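Lipoprotein (Clostridioides difficile, PDB 7RAG) allosterically activates the amidase CwlD during spore formation, as the GerS lipoprotein partner in a complex with that enzyme. Local coordinates at residues Q16-I19 with S20-Y24; V78-P81 with K82-D85. One frame throughout, in Å; residues are numbered along the deposited sequence.

Contact 1: residues Q16-I19 with S20-Y24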
loop_
_atom_site.group_PDB
_atom_site.type_symbol
_atom_site.label_atom_id
_atom_site.label_comp_id
_atom_site.label_asym_id
_atom_site.label_seq_id
_atom_site.Cartn_x
_atom_site.Cartn_y
_atom_site.Cartn_z
ATOM N N GLN A 16 -7.219 -29.755 -8.458
ATOM C CA GLN A 16 -6.012 -28.945 -8.614
ATOM C C GLN A 16 -6.092 -28.067 -9.856
ATOM O O GLN A 16 -5.728 -26.884 -9.824
ATOM C CB GLN A 16 -4.784 -29.840 -8.717
ATOM C CG GLN A 16 -4.398 -30.592 -7.475
ATOM C CD GLN A 16 -3.176 -31.464 -7.740
ATOM O OE1 GLN A 16 -3.114 -32.175 -8.752
ATOM N NE2 GLN A 16 -2.183 -31.386 -6.854
ATOM N N LYS A 17 -6.550 -28.640 -10.967
ATOM C CA LYS A 17 -6.695 -27.857 -12.187
ATOM C C LYS A 17 -7.722 -26.747 -12.005
ATOM O O LYS A 17 -7.507 -25.611 -12.444
ATOM C CB LYS A 17 -7.080 -28.783 -13.337
ATOM C CG LYS A 17 -7.591 -28.086 -14.571
ATOM C CD LYS A 17 -6.469 -27.635 -15.466
ATOM C CE LYS A 17 -6.981 -27.396 -16.878
ATOM N NZ LYS A 17 -7.675 -28.595 -17.471
ATOM N N GLN A 18 -8.844 -27.056 -11.347
ATOM C CA GLN A 18 -9.896 -26.062 -11.174
ATOM C C GLN A 18 -9.415 -24.893 -10.326
ATOM O O GLN A 18 -9.638 -23.732 -10.677
ATOM C CB GLN A 18 -11.143 -26.708 -10.554
ATOM C CG GLN A 18 -12.325 -25.745 -10.440
ATOM C CD GLN A 18 -13.673 -26.436 -10.277
ATOM O OE1 GLN A 18 -14.007 -27.371 -11.015
ATOM N NE2 GLN A 18 -14.457 -25.974 -9.302
ATOM N N ILE A 19 -8.736 -25.166 -9.215
ATOM C CA ILE A 19 -8.318 -24.037 -8.388
ATOM C C ILE A 19 -7.091 -23.329 -8.958
ATOM O O ILE A 19 -6.883 -22.145 -8.665
ATOM C CB ILE A 19 -8.056 -24.443 -6.929
ATOM C CG1 ILE A 19 -6.956 -25.500 -6.838
ATOM C CG2 ILE A 19 -9.332 -24.936 -6.289
ATOM C CD1 ILE A 19 -6.555 -25.829 -5.419
ATOM N N SER A 20 -6.285 -24.008 -9.784
ATOM C CA SER A 20 -5.126 -23.347 -10.370
ATOM C C SER A 20 -5.535 -22.311 -11.412
ATOM O O SER A 20 -4.970 -21.213 -11.457
ATOM C CB SER A 20 -4.190 -24.382 -10.981
ATOM O OG SER A 20 -2.854 -23.915 -10.936
ATOM N N ASP A 21 -6.513 -22.639 -12.260
ATOM C CA ASP A 21 -6.967 -21.719 -13.298
ATOM C C ASP A 21 -7.851 -20.613 -12.758
ATOM O O ASP A 21 -8.158 -19.668 -13.487
ATOM C CB ASP A 21 -7.716 -22.478 -14.387
ATOM C CG ASP A 21 -6.882 -23.583 -14.990
ATOM O OD1 ASP A 21 -5.635 -23.454 -14.971
ATOM O OD2 ASP A 21 -7.463 -24.583 -15.482
HETATM N N MSE A 22 -8.271 -20.713 -11.518
HETATM C CA MSE A 22 -9.120 -19.722 -10.906
HETATM C C MSE A 22 -8.439 -18.365 -10.985
HETATM O O MSE A 22 -7.282 -18.248 -10.626
HETATM C CB MSE A 22 -9.368 -20.124 -9.456
HETATM C CG MSE A 22 -10.770 -19.985 -8.953
HETATM SE SE MSE A 22 -11.006 -21.186 -7.402
HETATM C CE MSE A 22 -11.750 -22.746 -8.347
ATOM N N ASN A 23 -9.138 -17.348 -11.470
ATOM C CA ASN A 23 -8.644 -15.981 -11.413
ATOM C C ASN A 23 -9.475 -15.117 -10.484
ATOM O O ASN A 23 -9.071 -13.990 -10.175
ATOM C CB ASN A 23 -8.630 -15.346 -12.817
ATOM C CG ASN A 23 -7.536 -15.927 -13.727
ATOM O OD1 ASN A 23 -6.426 -16.259 -13.274
ATOM N ND2 ASN A 23 -7.853 -16.058 -15.020
ATOM N N TYR A 24 -10.621 -15.621 -10.044
ATOM C CA TYR A 24 -11.508 -14.933 -9.125
ATOM C C TYR A 24 -12.340 -15.984 -8.404
ATOM O O TYR A 24 -12.756 -16.975 -9.004
ATOM C CB TYR A 24 -12.415 -13.955 -9.870
ATOM C CG TYR A 24 -13.537 -13.416 -9.022
ATOM C CD1 TYR A 24 -13.383 -12.229 -8.316
ATOM C CD2 TYR A 24 -14.746 -14.103 -8.904
ATOM C CE1 TYR A 24 -14.401 -11.727 -7.531
ATOM C CE2 TYR A 24 -15.768 -13.618 -8.114
ATOM C CZ TYR A 24 -15.591 -12.426 -7.432
ATOM O OH TYR A 24 -16.610 -11.925 -6.654
#

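Contact 2: residues V78-P81 with K82-D85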
loop_
_atom_site.group_PDB
_atom_site.type_symbol
_atom_site.label_atom_id
_atom_site.label_comp_id
_atom_site.label_asym_id
_atom_site.label_seq_id
_atom_site.Cartn_x
_atom_site.Cartn_y
_atom_site.Cartn_z
ATOM N N VAL A 78 6.058 5.149 -6.115
ATOM C CA VAL A 78 7.110 5.842 -6.839
ATOM C C VAL A 78 8.251 6.028 -5.852
ATOM O O VAL A 78 8.061 6.629 -4.789
ATOM C CB VAL A 78 6.603 7.181 -7.404
ATOM C CG1 VAL A 78 7.634 7.836 -8.290
ATOM C CG2 VAL A 78 5.314 6.962 -8.165
ATOM N N LYS A 79 9.416 5.484 -6.175
ATOM C CA LYS A 79 10.497 5.346 -5.207
ATOM C C LYS A 79 11.758 6.032 -5.708
ATOM O O LYS A 79 12.195 5.781 -6.838
ATOM C CB LYS A 79 10.781 3.868 -4.921
ATOM C CG LYS A 79 9.731 3.203 -4.044
ATOM C CD LYS A 79 10.152 1.826 -3.615
ATOM C CE LYS A 79 9.064 1.165 -2.777
ATOM N NZ LYS A 79 8.941 -0.280 -3.108
ATOM N N ASN A 80 12.325 6.903 -4.873
ATOM C CA ASN A 80 13.673 7.435 -5.077
ATOM C C ASN A 80 14.517 7.020 -3.883
ATOM O O ASN A 80 14.467 7.676 -2.823
ATOM C CB ASN A 80 13.690 8.954 -5.235
ATOM C CG ASN A 80 15.096 9.498 -5.550
ATOM O OD1 ASN A 80 16.047 8.728 -5.737
ATOM N ND2 ASN A 80 15.223 10.820 -5.638
ATOM N N PRO A 81 15.312 5.952 -4.005
ATOM C CA PRO A 81 16.073 5.472 -2.846
ATOM C C PRO A 81 17.270 6.337 -2.521
ATOM O O PRO A 81 17.763 6.275 -1.392
ATOM C CB PRO A 81 16.487 4.062 -3.270
ATOM C CG PRO A 81 16.647 4.170 -4.765
ATOM C CD PRO A 81 15.631 5.196 -5.232
ATOM N N LYS A 82 17.725 7.176 -3.454
ATOM C CA LYS A 82 18.829 8.087 -3.175
ATOM C C LYS A 82 18.514 9.025 -2.011
ATOM O O LYS A 82 19.437 9.596 -1.422
ATOM C CB LYS A 82 19.177 8.894 -4.442
ATOM C CG LYS A 82 20.559 9.561 -4.441
ATOM C CD LYS A 82 20.837 10.299 -5.759
ATOM C CE LYS A 82 21.340 9.345 -6.857
ATOM N NZ LYS A 82 21.721 10.004 -8.165
ATOM N N ILE A 83 17.238 9.218 -1.673
ATOM C CA ILE A 83 16.861 10.048 -0.531
ATOM C C ILE A 83 15.849 9.294 0.317
ATOM O O ILE A 83 15.197 9.881 1.191
ATOM C CB ILE A 83 16.298 11.414 -0.966
ATOM C CG1 ILE A 83 15.064 11.230 -1.848
ATOM C CG2 ILE A 83 17.356 12.228 -1.691
ATOM C CD1 ILE A 83 14.497 12.537 -2.349
ATOM N N SER A 84 15.712 7.992 0.061
ATOM C CA SER A 84 14.816 7.126 0.829
ATOM C C SER A 84 13.382 7.657 0.818
ATOM O O SER A 84 12.721 7.743 1.857
ATOM C CB SER A 84 15.321 6.954 2.267
ATOM O OG SER A 84 16.692 6.595 2.283
ATOM N N ASP A 85 12.895 8.014 -0.369
ATOM C CA ASP A 85 11.541 8.524 -0.517
ATOM C C ASP A 85 10.656 7.498 -1.214
ATOM O O ASP A 85 11.039 6.930 -2.242
ATOM C CB ASP A 85 11.507 9.840 -1.284
ATOM C CG ASP A 85 10.201 10.579 -1.067
ATOM O OD1 ASP A 85 9.560 10.308 -0.022
ATOM O OD2 ASP A 85 9.801 11.405 -1.928
#

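Contact 1: residues Q16-I19 with S20-Y24
Met22, a selenomethionine, folds back over Gln18 and Ile19 where helix 8-21 ends and the chain turns off toward strand 24-33. Its side chain starts at CB, set 3.3 Å from Ile19 O. Beyond CG the selenium passes Ile19 CA at 4.0 Å, still lying along the last turn. A bend at chi3 (-94°) then turns the terminal methyl back to the helix, and this tip makes most of the touches. CE is 3.3 Å from Gln18 O. It also lies 3.7 Å from Gln18 CG. The Met22 side chain runs at a slant to those of Gln18 and Ile19, and its methyl covers CG of the one and CG2 of the other. The amide end of Gln18 carries on to a second copy of the protein, where NE2 donates to the carbonyl of Thr147; Tyr173 of that subunit packs on both Gln18 and Met22.

The backbone shows how the helix runs out. Ser20 N and Asp21 N still make ordinary bonds to Gln16 O and Lys17 O, four residues back. The one N-H of Met22 is shared weakly between Gln18 O and Ile19 O. Met22 leaves the helix with an extended backbone, and after a kink at Asn23 strand 24-33 begins at Tyr24.

Around on another side, the bend of Lys17 at chi2 (85°) brings two methylenes against the carboxylate of Asp21: Lys17 CD and CE each lie 3.2 Å from Asp21 OD2. Chi4 sets only where Lys17 NZ lies, 4.5 Å from Asp21 OD2, too far for a salt bridge.

Contact 2: residues V78-P81 with K82-D85
Asn80 turns its CG away from the backbone N (chi1 -176°), and with chi2 nearly flat this lays the amide oxygen over the start of the turn, where Lys82 passes. Lys82 N donates to Asn80 OD1 at 3.2 Å, coming from above the amide plane, 52° out of it. Lys67 NZ of the same chain gives OD1 a second hydrogen bond, which should help fix the rotation of the amide. At the other side of this group is Ile83. Its chi1 (59°) puts CG1 beside Asn80 ND2 and the extended chi2 carries CD1 on past it, both carbons 3.8 Å from that nitrogen.

The main chain closes round the same residue. Asn80 N reaches Asp85 O at 2.9 Å, and Asp85 N returns to Asn80 O at 2.9 Å, a hydrogen-bonded antiparallel pair. Asn80 O also takes a weak bond from Ile83 N (3.4 Å), and Ser84 N bonds to Pro81 O at 3.0 Å. One step back, the CA-H of Lys79 points at Asp85 O.

The flank meets the amidase. Asp85 OD1 makes a salt bridge with Arg145 of the amidase chain, and OD2 accepts a hydrogen bond from NE1 of Trp199 of the amidase, which also packs on Asn80 and Ile83. Lys82 NZ makes a salt bridge with Glu195 of the amidase chain. All this sits on a tight beta-hairpin joining strands 75-80 and 85-90: four residues turn the chain, Ser84 with positive phi and psi, and Ser84 and Asp85 together face Asn80 as a G1 beta bulge.

Overall arrangement
The two contacts lie on opposite sides of the chain's centre, about 38 Å apart between centres, and share no element. In contact 1 Ile19 and Met22 are buried, Lys17 and Asp21 exposed; in contact 2 Val78 and Asn80 are buried, Pro81, Lys82 and Ser84 exposed. Contact 1 leads into strand 24-33 and contact 2 into strand 85-90, the outermost strands of one sheet within this chain, though the second subunit bonds to the backbone at Tyr24. Chemistry follows place: contact 1 is mostly methyl and methylene packing on a fading helix, whereas contact 2 is a dense set of backbone and amide hydrogen bonds, with charged side chains turned to the amidase.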